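PDB 4NK6: mannuronan C5-epimerase from Pseudomonas syringae pv. tomato, which epimerises beta-D-mannuronate to alpha-L-guluronate within the alginate polymer and, in a periplasmic complex, shields the new polymer from degradation on its way to export. Local coordinates for residues M25-L30 with V331-I336; D92-L97 with T128-I133; Y212-S217 with A242-G247; S349-L354 with S372-L377; I360-H365 with M383-M388. One frame throughout, in Å; residues are numbered along the deposited sequence.

Interaction 1 of 5, residues M25-L30 with V331-I336; sequences MAKPVL and VAYNEI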
# COMPACT_ATOMS: atom_id res chain seq x y z
N MET A 25 4.93 -13.52 28.62
CA MET A 25 4.53 -12.35 27.86
C MET A 25 3.03 -12.04 27.90
O MET A 25 2.20 -12.93 27.71
CB MET A 25 4.98 -12.52 26.41
CG MET A 25 5.54 -11.28 25.75
SD MET A 25 6.03 -11.62 24.04
CE MET A 25 6.95 -10.14 23.65
N ALA A 26 2.69 -10.77 28.13
CA ALA A 26 1.30 -10.31 28.06
C ALA A 26 0.91 -10.04 26.61
O ALA A 26 1.78 -9.83 25.76
CB ALA A 26 1.10 -9.06 28.91
N LYS A 27 -0.39 -10.05 26.32
CA LYS A 27 -0.85 -9.83 24.95
C LYS A 27 -0.45 -8.43 24.49
O LYS A 27 -0.31 -7.53 25.31
CB LYS A 27 -2.36 -10.08 24.80
CG LYS A 27 -3.28 -9.12 25.54
CD LYS A 27 -4.72 -9.60 25.43
CE LYS A 27 -5.71 -8.62 26.03
NZ LYS A 27 -5.86 -7.38 25.21
N PRO A 28 -0.20 -8.26 23.18
CA PRO A 28 0.28 -6.96 22.70
C PRO A 28 -0.75 -5.85 22.86
O PRO A 28 -1.96 -6.09 22.80
CB PRO A 28 0.56 -7.21 21.22
CG PRO A 28 -0.25 -8.40 20.87
CD PRO A 28 -0.25 -9.25 22.10
N VAL A 29 -0.24 -4.64 23.09
CA VAL A 29 -1.07 -3.44 23.14
C VAL A 29 -1.16 -2.87 21.73
O VAL A 29 -0.17 -2.43 21.16
CB VAL A 29 -0.48 -2.39 24.09
CG1 VAL A 29 -1.30 -1.11 24.04
CG2 VAL A 29 -0.43 -2.94 25.51
N LEU A 30 -2.36 -2.91 21.16
CA LEU A 30 -2.54 -2.51 19.78
C LEU A 30 -3.15 -1.12 19.73
O LEU A 30 -3.94 -0.77 20.60
CB LEU A 30 -3.42 -3.53 19.05
CG LEU A 30 -2.85 -4.94 18.99
CD1 LEU A 30 -3.88 -5.90 18.45
CD2 LEU A 30 -1.58 -4.97 18.14
N VAL A 331 2.42 -8.52 14.26
CA VAL A 331 1.46 -9.12 13.35
C VAL A 331 0.49 -9.94 14.20
O VAL A 331 0.88 -10.98 14.75
CB VAL A 331 2.21 -10.00 12.33
CG1 VAL A 331 1.24 -10.67 11.37
CG2 VAL A 331 3.20 -9.15 11.55
N ALA A 332 -0.75 -9.48 14.34
CA ALA A 332 -1.65 -10.03 15.36
C ALA A 332 -3.09 -10.26 14.92
O ALA A 332 -3.69 -9.42 14.25
CB ALA A 332 -1.62 -9.17 16.62
N TYR A 333 -3.65 -11.40 15.32
CA TYR A 333 -5.08 -11.68 15.16
C TYR A 333 -5.57 -11.59 13.71
O TYR A 333 -6.72 -11.23 13.47
CB TYR A 333 -5.92 -10.75 16.04
CG TYR A 333 -5.46 -10.66 17.48
CD1 TYR A 333 -5.56 -11.75 18.34
CD2 TYR A 333 -4.97 -9.47 17.99
CE1 TYR A 333 -5.15 -11.67 19.66
CE2 TYR A 333 -4.56 -9.37 19.32
CZ TYR A 333 -4.65 -10.47 20.14
OH TYR A 333 -4.25 -10.37 21.46
N ASN A 334 -4.70 -11.90 12.75
CA ASN A 334 -5.11 -11.89 11.36
C ASN A 334 -5.70 -13.23 10.95
O ASN A 334 -5.28 -14.27 11.46
CB ASN A 334 -3.93 -11.54 10.45
CG ASN A 334 -3.37 -10.16 10.73
OD1 ASN A 334 -3.99 -9.16 10.40
ND2 ASN A 334 -2.18 -10.11 11.33
N GLU A 335 -6.68 -13.20 10.06
CA GLU A 335 -7.22 -14.43 9.48
C GLU A 335 -6.53 -14.55 8.14
O GLU A 335 -6.74 -13.72 7.25
CB GLU A 335 -8.73 -14.33 9.29
CG GLU A 335 -9.47 -13.63 10.42
CD GLU A 335 -9.89 -14.58 11.53
OE1 GLU A 335 -9.45 -15.75 11.53
OE2 GLU A 335 -10.67 -14.15 12.41
N ILE A 336 -5.67 -15.55 7.99
CA ILE A 336 -4.82 -15.66 6.81
C ILE A 336 -4.98 -17.05 6.21
O ILE A 336 -4.50 -18.03 6.76
CB ILE A 336 -3.35 -15.43 7.19
CG1 ILE A 336 -3.20 -14.04 7.83
CG2 ILE A 336 -2.46 -15.54 5.95
CD1 ILE A 336 -1.85 -13.80 8.50
O HOH W 1 -4.02 -7.85 22.29
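Tyr333 reaches out from the body of the protein to meet Lys27, Pro28 and Leu30 of the N-terminal segment, which has no regular secondary structure. Its backbone sits at a break between two short strand pieces, 331-332 and 335-336, with a positive phi (56°). CG is anti to the carbonyl carbon (chi1 -49°), and the ring leaves CB in the direction of the 25-30 segment. At one edge, close to the ring plane, sits the Leu30 CD1 methyl, 3.8 Å from Tyr333 CD2 and 3.6 Å from Tyr333 CE2. The same methyl also reaches back to the strand, since Leu30 CD1 lies 4.4 Å from Ala332 CB. At the tip, the hydroxyl comes up against aliphatic carbon, with Tyr333 OH 3.8 Å from Lys27 CB and 4.2 Å from Pro28 CD; the lysine side chain crosses the tyrosine at about a right angle. The polar need of the hydroxyl is met by a water 2.7 Å from Tyr333 OH, which also donates to Pro28 O at 2.8 Å. Lys27 NZ adds a weak, long bond to this water. One water thus joins a phenol, a backbone carbonyl and an ammonium group across a small surface contact. The N-terminal segment crosses the outside of the right-handed beta-helix here: Lys27 and Pro28 also rest on Trp355 of strand 353-355, whose ring meets that of Tyr333, while Met25 continues to strand 375-378 and Leu30 touches Ile330 at the start of strand 330-337.

Interaction 2 of 5, residues D92-L97 with T128-I133; sequences DGYVNL and TGIFEI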
# COMPACT_ATOMS: atom_id res chain seq x y z
N ASP A 92 -2.51 27.72 -2.69
CA ASP A 92 -2.91 28.87 -1.88
C ASP A 92 -4.32 28.74 -1.28
O ASP A 92 -5.12 29.68 -1.30
CB ASP A 92 -2.78 30.16 -2.71
CG ASP A 92 -2.68 31.39 -1.84
OD1 ASP A 92 -2.15 31.29 -0.71
OD2 ASP A 92 -3.14 32.47 -2.28
N GLY A 93 -4.65 27.56 -0.76
CA GLY A 93 -5.90 27.39 -0.05
C GLY A 93 -6.80 26.31 -0.60
O GLY A 93 -6.34 25.36 -1.25
N TYR A 94 -8.10 26.47 -0.36
CA TYR A 94 -9.06 25.39 -0.50
C TYR A 94 -9.83 25.40 -1.82
O TYR A 94 -10.40 26.43 -2.20
CB TYR A 94 -10.05 25.40 0.68
CG TYR A 94 -11.23 24.48 0.50
CD1 TYR A 94 -11.12 23.11 0.75
CD2 TYR A 94 -12.47 24.96 0.09
CE1 TYR A 94 -12.20 22.26 0.59
CE2 TYR A 94 -13.55 24.12 -0.07
CZ TYR A 94 -13.41 22.78 0.19
OH TYR A 94 -14.50 21.95 0.02
N VAL A 95 -9.84 24.25 -2.48
CA VAL A 95 -10.56 24.07 -3.73
C VAL A 95 -11.19 22.68 -3.73
O VAL A 95 -10.51 21.69 -3.48
CB VAL A 95 -9.62 24.19 -4.96
CG1 VAL A 95 -10.32 23.72 -6.23
CG2 VAL A 95 -9.11 25.61 -5.11
N ASN A 96 -12.50 22.60 -3.99
CA ASN A 96 -13.14 21.29 -4.18
C ASN A 96 -13.34 20.96 -5.67
O ASN A 96 -13.12 21.81 -6.53
CB ASN A 96 -14.44 21.16 -3.34
CG ASN A 96 -15.50 22.19 -3.70
OD1 ASN A 96 -15.78 22.43 -4.88
ND2 ASN A 96 -16.12 22.78 -2.67
N LEU A 97 -13.73 19.73 -5.98
CA LEU A 97 -13.86 19.32 -7.38
C LEU A 97 -14.91 20.15 -8.13
O LEU A 97 -14.74 20.46 -9.31
CB LEU A 97 -14.17 17.83 -7.49
CG LEU A 97 -14.32 17.24 -8.90
CD1 LEU A 97 -13.11 17.54 -9.77
CD2 LEU A 97 -14.54 15.74 -8.81
N THR A 128 0.82 24.46 -0.82
CA THR A 128 -0.12 25.29 -0.07
C THR A 128 -1.58 24.99 -0.45
O THR A 128 -2.51 25.65 0.03
CB THR A 128 0.15 26.80 -0.29
OG1 THR A 128 0.12 27.08 -1.70
CG2 THR A 128 1.50 27.19 0.27
N GLY A 129 -1.78 24.00 -1.31
CA GLY A 129 -3.11 23.69 -1.79
C GLY A 129 -3.87 22.72 -0.91
O GLY A 129 -3.28 21.85 -0.28
N ILE A 130 -5.19 22.87 -0.86
CA ILE A 130 -6.06 21.94 -0.16
C ILE A 130 -7.19 21.49 -1.10
O ILE A 130 -8.02 22.29 -1.52
CB ILE A 130 -6.68 22.58 1.11
CG1 ILE A 130 -5.59 22.95 2.13
CG2 ILE A 130 -7.66 21.62 1.75
CD1 ILE A 130 -5.62 24.38 2.58
N PHE A 131 -7.21 20.20 -1.42
CA PHE A 131 -8.11 19.68 -2.45
C PHE A 131 -9.11 18.70 -1.84
O PHE A 131 -8.71 17.74 -1.18
CB PHE A 131 -7.28 18.99 -3.54
CG PHE A 131 -8.09 18.37 -4.66
CD1 PHE A 131 -9.24 18.99 -5.15
CD2 PHE A 131 -7.67 17.18 -5.25
CE1 PHE A 131 -9.97 18.42 -6.19
CE2 PHE A 131 -8.39 16.60 -6.29
CZ PHE A 131 -9.54 17.22 -6.77
N GLU A 132 -10.40 18.93 -2.06
CA GLU A 132 -11.42 18.01 -1.54
C GLU A 132 -12.31 17.45 -2.64
O GLU A 132 -12.73 18.16 -3.55
CB GLU A 132 -12.28 18.67 -0.44
CG GLU A 132 -13.41 17.76 0.08
CD GLU A 132 -14.25 18.36 1.21
OE1 GLU A 132 -14.85 17.57 1.98
OE2 GLU A 132 -14.32 19.60 1.34
N ILE A 133 -12.59 16.16 -2.56
CA ILE A 133 -13.68 15.55 -3.32
C ILE A 133 -14.63 14.97 -2.28
O ILE A 133 -14.17 14.28 -1.36
CB ILE A 133 -13.18 14.44 -4.27
CG1 ILE A 133 -12.04 14.96 -5.14
CG2 ILE A 133 -14.31 13.96 -5.18
CD1 ILE A 133 -11.39 13.88 -6.02
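Tyr94 sets one edge of its ring against Ile130 and Glu132: Ile130 CG2 is 3.9 Å from Tyr94 CD1, and Glu132 CB approaches Tyr94 CE1. The two strands, 93-96 and 129-133, are parallel neighbours in consecutive coils, an arrangement consistent with the parallel beta-helix known from the C-terminal region. With CG trans to its backbone N (chi1 170°), Tyr94 runs along the sheet toward Glu132, and its hydroxyl donates to the carboxylate, Tyr94 OH to Glu132 OE2 2.7 Å, on the anti side. Asn96 ND2 in turn donates to Tyr94 OH at 3.2 Å, the hydroxyl lying near the plane of its amide, so the phenol oxygen gives one bond and receives another. Each end of this relay has a further partner: Asn96 OD1 caps Asp99 N at the start of helix 97-103, and Glu132 OE2 forms a salt bridge with Arg47. The backbones are joined in the alternating way of parallel strands, Val95 bonding to Ile130 and Glu132 on the neighbouring coil, with Val95 N to Ile130 O 2.8 Å and nearly straight (167°). At the N-terminal end of the pair, Thr128 OG1 accepts from Asp92 N at 2.9 Å, and the unusual backbone angles of Gly93 are ones only glycine accepts readily. Val95 and Phe131 point to the opposite side of the sheet from Tyr94, meeting Leu100 of the helix. There the phenyl edge also meets backbone: Phe131 CD1 lies 3.4 Å from Val95 O, close to the ring plane.

Interaction 3 of 5, residues Y212-S217 with A242-G247; sequences YGVSIS and ADMWYG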
# COMPACT_ATOMS: atom_id res chain seq x y z
N TYR A 212 2.40 3.34 -9.23
CA TYR A 212 1.91 1.99 -8.96
C TYR A 212 0.41 1.88 -8.71
O TYR A 212 -0.17 0.81 -8.86
CB TYR A 212 2.65 1.41 -7.76
CG TYR A 212 4.16 1.38 -7.92
CD1 TYR A 212 4.75 0.85 -9.07
CD2 TYR A 212 4.99 1.90 -6.93
CE1 TYR A 212 6.14 0.81 -9.21
CE2 TYR A 212 6.36 1.87 -7.07
CZ TYR A 212 6.94 1.33 -8.20
OH TYR A 212 8.31 1.32 -8.32
N GLY A 213 -0.23 2.98 -8.32
CA GLY A 213 -1.65 2.96 -8.03
C GLY A 213 -2.06 4.08 -7.10
O GLY A 213 -2.51 5.13 -7.55
N VAL A 214 -1.93 3.84 -5.80
CA VAL A 214 -2.03 4.90 -4.81
C VAL A 214 -0.69 4.83 -4.08
O VAL A 214 -0.40 3.84 -3.42
CB VAL A 214 -3.18 4.66 -3.82
CG1 VAL A 214 -3.11 5.64 -2.65
CG2 VAL A 214 -4.53 4.75 -4.53
N SER A 215 0.14 5.85 -4.26
CA SER A 215 1.50 5.83 -3.75
C SER A 215 1.74 7.03 -2.86
O SER A 215 1.49 8.15 -3.27
CB SER A 215 2.51 5.87 -4.90
OG SER A 215 2.42 4.72 -5.72
N ILE A 216 2.23 6.76 -1.65
CA ILE A 216 2.56 7.80 -0.67
C ILE A 216 4.08 7.81 -0.57
O ILE A 216 4.67 6.79 -0.28
CB ILE A 216 1.96 7.44 0.71
CG1 ILE A 216 0.49 7.02 0.56
CG2 ILE A 216 2.12 8.59 1.69
CD1 ILE A 216 -0.44 8.15 0.07
N SER A 217 4.73 8.95 -0.78
CA SER A 217 6.18 8.90 -0.94
C SER A 217 6.94 10.15 -0.53
O SER A 217 6.61 11.26 -0.93
CB SER A 217 6.53 8.57 -2.40
OG SER A 217 7.93 8.41 -2.57
N ALA A 242 -9.63 -1.95 -6.46
CA ALA A 242 -9.72 -3.13 -7.30
C ALA A 242 -8.94 -2.94 -8.60
O ALA A 242 -8.88 -1.83 -9.12
CB ALA A 242 -11.19 -3.43 -7.62
N ASP A 243 -8.35 -4.02 -9.10
CA ASP A 243 -7.67 -4.00 -10.40
C ASP A 243 -6.49 -3.01 -10.44
O ASP A 243 -6.09 -2.55 -11.52
CB ASP A 243 -8.67 -3.69 -11.53
CG ASP A 243 -8.13 -4.09 -12.90
OD1 ASP A 243 -7.70 -5.25 -13.05
OD2 ASP A 243 -8.11 -3.24 -13.82
N MET A 244 -5.97 -2.67 -9.27
CA MET A 244 -4.82 -1.78 -9.15
C MET A 244 -3.53 -2.56 -9.38
O MET A 244 -3.44 -3.73 -9.02
CB MET A 244 -4.76 -1.17 -7.74
CG MET A 244 -6.13 -0.69 -7.18
SD MET A 244 -6.62 0.97 -7.68
CE MET A 244 -5.47 1.94 -6.71
N TRP A 245 -2.52 -1.90 -9.95
CA TRP A 245 -1.21 -2.55 -10.10
C TRP A 245 -0.64 -2.91 -8.71
O TRP A 245 -0.37 -4.09 -8.44
CB TRP A 245 -0.26 -1.66 -10.92
CG TRP A 245 1.13 -2.20 -11.10
CD1 TRP A 245 2.26 -1.75 -10.49
CD2 TRP A 245 1.54 -3.26 -11.98
NE1 TRP A 245 3.35 -2.48 -10.90
CE2 TRP A 245 2.94 -3.41 -11.83
CE3 TRP A 245 0.87 -4.11 -12.86
CZ2 TRP A 245 3.67 -4.37 -12.53
CZ3 TRP A 245 1.60 -5.06 -13.56
CH2 TRP A 245 2.99 -5.19 -13.38
N TYR A 246 -0.48 -1.91 -7.84
CA TYR A 246 -0.37 -2.14 -6.40
C TYR A 246 -1.57 -1.44 -5.77
O TYR A 246 -1.82 -0.27 -6.08
CB TYR A 246 0.88 -1.51 -5.77
CG TYR A 246 2.24 -1.98 -6.25
CD1 TYR A 246 2.38 -2.98 -7.22
CD2 TYR A 246 3.40 -1.41 -5.74
CE1 TYR A 246 3.66 -3.39 -7.65
CE2 TYR A 246 4.65 -1.80 -6.16
CZ TYR A 246 4.78 -2.78 -7.12
OH TYR A 246 6.05 -3.15 -7.50
N GLY A 247 -2.29 -2.12 -4.90
CA GLY A 247 -3.40 -1.48 -4.22
C GLY A 247 -2.96 -0.29 -3.39
O GLY A 247 -3.63 0.74 -3.35
O HOH W 2 -0.15 1.53 -5.32
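Tyr212 and Tyr246 lie ring over ring in an offset stack, their centroids 4.5 Å apart and the planes inclined by 20°. Both side chains have CG anti to the carbonyl carbon (chi1 -57° and -61°) and they run side by side in the same direction; the overlap begins at the root, with Tyr212 CB 3.5 Å from Tyr246 CD2. At the foot of the two side chains one almost straight hydrogen bond joins the backbones, Tyr246 N to Tyr212 O 2.9 Å. The same carbonyl is crowded by Trp245, whose CB lies 3.2 Å from Tyr212 O, and the indole edge turns toward Tyr212 CD1. On the other side of the backbone Met244, bent at its second and third torsions, brings CE to 3.7 Å from Val214 CG2. A water fills in where the chains part: it accepts from Val214 N at 3.0 Å and donates to Tyr246 O at 2.6 Å. Farther out, Tyr249 meets Tyr212 edge-to-face and Tyr269 adjoins Tyr246, extending the aromatic cluster; the Tyr246 side chain is about 6 Å from that of His274, the inferred proton acceptor, so the stacked pair probably borders the active site. Both chains turn corners here, at Val214 and Gly247. The contact thus joins two successive coils of the parallel beta-helix at the corner that leads into strand 215-217, which runs parallel between strands 186-188 and 246-251.

Interaction 4 of 5, residues S349-L354 with S372-L377; sequences SGNNLL and SVNIKL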
# COMPACT_ATOMS: atom_id res chain seq x y z
N SER A 349 13.97 -10.94 8.12
CA SER A 349 13.31 -9.89 8.89
C SER A 349 13.10 -10.36 10.33
O SER A 349 12.07 -10.98 10.65
CB SER A 349 11.96 -9.52 8.27
OG SER A 349 12.12 -8.87 7.02
N GLY A 350 14.08 -10.08 11.18
CA GLY A 350 14.08 -10.57 12.55
C GLY A 350 13.39 -9.65 13.54
O GLY A 350 12.92 -8.58 13.18
N ASN A 351 13.30 -10.10 14.79
CA ASN A 351 12.78 -9.29 15.89
C ASN A 351 11.35 -8.81 15.66
O ASN A 351 11.04 -7.63 15.85
CB ASN A 351 13.72 -8.13 16.19
CG ASN A 351 15.10 -8.61 16.62
OD1 ASN A 351 15.29 -9.02 17.77
ND2 ASN A 351 16.06 -8.58 15.71
N ASN A 352 10.51 -9.74 15.25
CA ASN A 352 9.10 -9.48 15.02
C ASN A 352 8.26 -10.38 15.90
O ASN A 352 8.68 -11.49 16.25
CB ASN A 352 8.74 -9.70 13.54
CG ASN A 352 9.33 -8.62 12.63
OD1 ASN A 352 8.99 -7.45 12.75
ND2 ASN A 352 10.21 -9.03 11.71
N LEU A 353 7.07 -9.90 16.25
CA LEU A 353 6.13 -10.68 17.04
C LEU A 353 4.92 -11.08 16.19
O LEU A 353 4.28 -10.24 15.58
CB LEU A 353 5.66 -9.87 18.27
CG LEU A 353 4.52 -10.46 19.11
CD1 LEU A 353 4.92 -11.81 19.74
CD2 LEU A 353 4.04 -9.48 20.19
N LEU A 354 4.64 -12.38 16.15
CA LEU A 354 3.42 -12.90 15.55
C LEU A 354 2.54 -13.44 16.68
O LEU A 354 2.90 -14.42 17.33
CB LEU A 354 3.73 -14.00 14.53
CG LEU A 354 4.11 -13.59 13.10
CD1 LEU A 354 5.26 -12.59 13.06
CD2 LEU A 354 4.43 -14.80 12.24
N SER A 372 15.80 -15.40 9.60
CA SER A 372 15.35 -14.39 10.55
C SER A 372 15.56 -14.87 11.99
O SER A 372 15.21 -16.01 12.32
CB SER A 372 13.86 -14.08 10.32
OG SER A 372 13.62 -13.78 8.96
N VAL A 373 16.11 -14.01 12.84
CA VAL A 373 16.32 -14.38 14.25
C VAL A 373 15.39 -13.64 15.21
O VAL A 373 14.85 -12.59 14.88
CB VAL A 373 17.78 -14.17 14.70
CG1 VAL A 373 18.71 -15.10 13.94
CG2 VAL A 373 18.20 -12.72 14.54
N ASN A 374 15.21 -14.21 16.40
CA ASN A 374 14.40 -13.61 17.46
C ASN A 374 12.95 -13.40 17.03
O ASN A 374 12.34 -12.37 17.32
CB ASN A 374 15.01 -12.30 17.95
CG ASN A 374 16.39 -12.49 18.52
OD1 ASN A 374 16.67 -13.47 19.20
ND2 ASN A 374 17.27 -11.54 18.24
N ILE A 375 12.42 -14.38 16.31
CA ILE A 375 11.02 -14.37 15.93
C ILE A 375 10.20 -14.96 17.08
O ILE A 375 10.51 -16.04 17.58
CB ILE A 375 10.80 -15.17 14.65
CG1 ILE A 375 11.57 -14.52 13.49
CG2 ILE A 375 9.31 -15.27 14.30
CD1 ILE A 375 11.27 -13.03 13.32
N LYS A 376 9.17 -14.24 17.51
CA LYS A 376 8.30 -14.74 18.56
C LYS A 376 6.96 -15.16 17.99
O LYS A 376 6.26 -14.36 17.36
CB LYS A 376 8.15 -13.69 19.67
CG LYS A 376 9.47 -13.36 20.35
CD LYS A 376 9.34 -12.30 21.43
CE LYS A 376 10.69 -12.04 22.11
NZ LYS A 376 10.61 -10.94 23.11
N LEU A 377 6.61 -16.42 18.19
CA LEU A 377 5.35 -16.96 17.68
C LEU A 377 4.48 -17.32 18.88
O LEU A 377 4.64 -18.38 19.48
CB LEU A 377 5.60 -18.19 16.80
CG LEU A 377 6.49 -18.01 15.56
CD1 LEU A 377 6.56 -19.29 14.74
CD2 LEU A 377 6.03 -16.86 14.69
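The amides of Asn351 and Asn374 run side by side, pointing the same way, but their planes are turned 51° apart. Asn374 ND2 reaches Asn351 OD1 at 3.2 Å through a bent bond that leaves both planes, while Asn374 CB comes almost as near to that oxygen. A third amide, that of Asn352, is held by three hydrogen bonds: ND2 donates within its own plane to Ser349 O, 2.9 Å from Asn352 ND2, although it approaches that carbonyl from above, and it also bonds to Ser326 O, while OD1 accepts from Asn329 N. Ile375 CD1 packs over the same bend, 3.5 Å from Ser349 O and close to Gly350 CA. Asn351 and Asn374 both have positive phi (58° and 60°), the left-handed backbone shape that lets each chain turn into its strand. These are equivalent turns on successive coils of the right-handed beta-helix. Two nearly straight bonds mark the start of the parallel pairing between strands 353-355 and 375-378, Lys376 N to Asn352 O at 3.1 Å and Leu354 N to Lys376 O at 2.8 Å. Inside, Leu354 and Leu377 lie alongside each other, with CD2 of Leu354 3.6 Å from CD2 of Leu377. On the other sheet face Leu353 CD1 crosses to Lys376 CB. Nearer the turn, Ser372 OG accepts from Ser349 N at 3.0 Å and bonds to Arg370 O as well.

Interaction 5 of 5, residues I360-H365 with M383-M388; sequences IANRRH and MANGLM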
# COMPACT_ATOMS: atom_id res chain seq x y z
N ILE A 360 -4.81 -20.67 8.13
CA ILE A 360 -5.62 -21.84 7.83
C ILE A 360 -5.63 -22.17 6.35
O ILE A 360 -5.89 -21.29 5.54
CB ILE A 360 -7.10 -21.59 8.23
CG1 ILE A 360 -7.20 -20.96 9.62
CG2 ILE A 360 -7.90 -22.88 8.13
CD1 ILE A 360 -6.68 -21.86 10.76
N ALA A 361 -5.38 -23.43 6.01
CA ALA A 361 -5.60 -23.92 4.65
C ALA A 361 -4.90 -23.11 3.56
O ALA A 361 -5.45 -22.92 2.49
CB ALA A 361 -7.13 -24.03 4.34
N ASN A 362 -3.69 -22.62 3.84
CA ASN A 362 -2.85 -22.10 2.77
C ASN A 362 -2.18 -23.27 2.05
O ASN A 362 -1.94 -24.31 2.66
CB ASN A 362 -1.82 -21.11 3.32
CG ASN A 362 -2.48 -19.93 4.05
OD1 ASN A 362 -2.94 -18.98 3.42
ND2 ASN A 362 -2.53 -20.01 5.37
N ARG A 363 -1.90 -23.14 0.75
CA ARG A 363 -1.49 -24.30 -0.03
C ARG A 363 -0.12 -24.83 0.37
O ARG A 363 0.15 -26.03 0.26
CB ARG A 363 -1.53 -24.02 -1.54
CG ARG A 363 -2.94 -23.90 -2.11
CD ARG A 363 -2.96 -23.62 -3.60
NE ARG A 363 -4.30 -23.27 -4.06
CZ ARG A 363 -4.64 -23.10 -5.33
NH1 ARG A 363 -3.74 -23.26 -6.29
NH2 ARG A 363 -5.89 -22.79 -5.64
N ARG A 364 0.74 -23.94 0.84
CA ARG A 364 2.08 -24.35 1.27
C ARG A 364 2.19 -24.31 2.80
O ARG A 364 1.41 -24.97 3.47
CB ARG A 364 3.17 -23.56 0.54
CG ARG A 364 3.18 -23.88 -0.97
CD ARG A 364 4.38 -23.30 -1.73
NE ARG A 364 5.66 -23.80 -1.23
CZ ARG A 364 6.22 -24.94 -1.62
NH1 ARG A 364 7.39 -25.32 -1.12
NH2 ARG A 364 5.62 -25.72 -2.51
N HIS A 365 3.14 -23.55 3.35
CA HIS A 365 3.32 -23.54 4.81
C HIS A 365 2.44 -22.50 5.51
O HIS A 365 2.17 -21.45 4.95
CB HIS A 365 4.78 -23.26 5.19
CG HIS A 365 5.76 -24.14 4.48
ND1 HIS A 365 6.01 -25.44 4.87
CD2 HIS A 365 6.56 -23.92 3.41
CE1 HIS A 365 6.91 -25.98 4.06
NE2 HIS A 365 7.26 -25.07 3.17
N MET A 383 -3.42 -24.41 10.96
CA MET A 383 -4.17 -25.63 10.75
C MET A 383 -4.47 -25.88 9.29
O MET A 383 -4.79 -24.95 8.55
CB MET A 383 -5.49 -25.57 11.51
CG MET A 383 -5.40 -25.94 12.98
SD MET A 383 -7.04 -26.35 13.64
CE MET A 383 -7.41 -27.85 12.72
N ALA A 384 -4.37 -27.14 8.89
CA ALA A 384 -4.83 -27.58 7.58
C ALA A 384 -4.08 -26.94 6.42
O ALA A 384 -4.59 -26.89 5.31
CB ALA A 384 -6.35 -27.34 7.45
N ASN A 385 -2.88 -26.45 6.68
CA ASN A 385 -2.04 -25.95 5.60
C ASN A 385 -1.50 -27.12 4.81
O ASN A 385 -1.36 -28.21 5.35
CB ASN A 385 -0.92 -25.06 6.14
CG ASN A 385 -1.46 -23.82 6.84
OD1 ASN A 385 -1.90 -22.88 6.19
ND2 ASN A 385 -1.46 -23.84 8.17
N GLY A 386 -1.22 -26.89 3.54
CA GLY A 386 -0.81 -27.97 2.66
C GLY A 386 0.52 -28.60 3.06
O GLY A 386 0.73 -29.79 2.88
N LEU A 387 1.42 -27.79 3.61
CA LEU A 387 2.73 -28.33 3.98
C LEU A 387 2.93 -28.30 5.50
O LEU A 387 2.20 -28.98 6.23
CB LEU A 387 3.86 -27.64 3.21
CG LEU A 387 3.78 -27.87 1.69
CD1 LEU A 387 4.77 -26.99 0.93
CD2 LEU A 387 3.97 -29.36 1.30
N MET A 388 3.90 -27.53 5.99
CA MET A 388 4.15 -27.48 7.43
C MET A 388 3.27 -26.42 8.08
O MET A 388 2.87 -25.44 7.44
CB MET A 388 5.62 -27.18 7.75
CG MET A 388 6.60 -28.23 7.28
SD MET A 388 6.43 -29.79 8.17
CE MET A 388 7.72 -30.73 7.36
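Asn362 and Asn385, both buried, occupy the same position in consecutive turns of the right-handed beta-helix, and their amides are almost coplanar, 5° apart. Among the hydrogen bonds, Asn385 OD1 accepts twice from the coil before it, from Asn362 N at 3.0 Å and from Asn362 ND2 at 3.1 Å, the second bond lying in the carbonyl plane. The rest of the row is held by outside partners: Asn362 OD1 bonds to Asn339 ND2, Asn362 ND2 also to Ile336 O, and Asn385 ND2 to Asn425 OD1. The two side chains share a first torsion that sets CG beside the backbone N (chi1 -58° and -62°) and point alike into this row of asparagine amides. Backbone bonds repeat along the turn, Ala361 N to Met383 O, Gly386 N to Asn362 O and Leu387 N to Arg364 O, and at the far end Met388 N donates to His365 ND1 at 3.2 Å, tilted from the ring plane. Van der Waals and CH-pi contacts gather on Leu387. Its CD1 sits over the centre of the Arg364 guanidinium, 3.6 Å from Arg364 CZ, and makes a CH-pi contact over a face of the His365 ring, 4.1 Å from the centroid. At the opposite end Ile360 CD1 rests 4.0 Å from Met383 CB. Weaker CA-H...O contacts fill the close backbone approach, and where Gly386 presents no side chain its CA comes 3.2 Å from Arg363 O.

The five contacts sample different levels and faces of one elongated beta-helical stack. Along the chain, interactions 2 and 3 lie inside the long loop that interaction 1 closes, and interactions 4 and 5 follow, their segments alternating because they join the same two coils at different corners. Interactions 2 and 4 stand on opposite sides of the chain's centre, about 43 Å apart between centres, with interaction 3 nearest the middle and the inferred catalytic histidine. Interaction 1 touches both later contacts: strand 330-337 neighbours 353-355 of interaction 4, and Ile336 O probably accepts a hydrogen bond from Ile360 N of interaction 5. Coil-to-coil pairing thus builds the length, while the N-terminal segment lies across several coils.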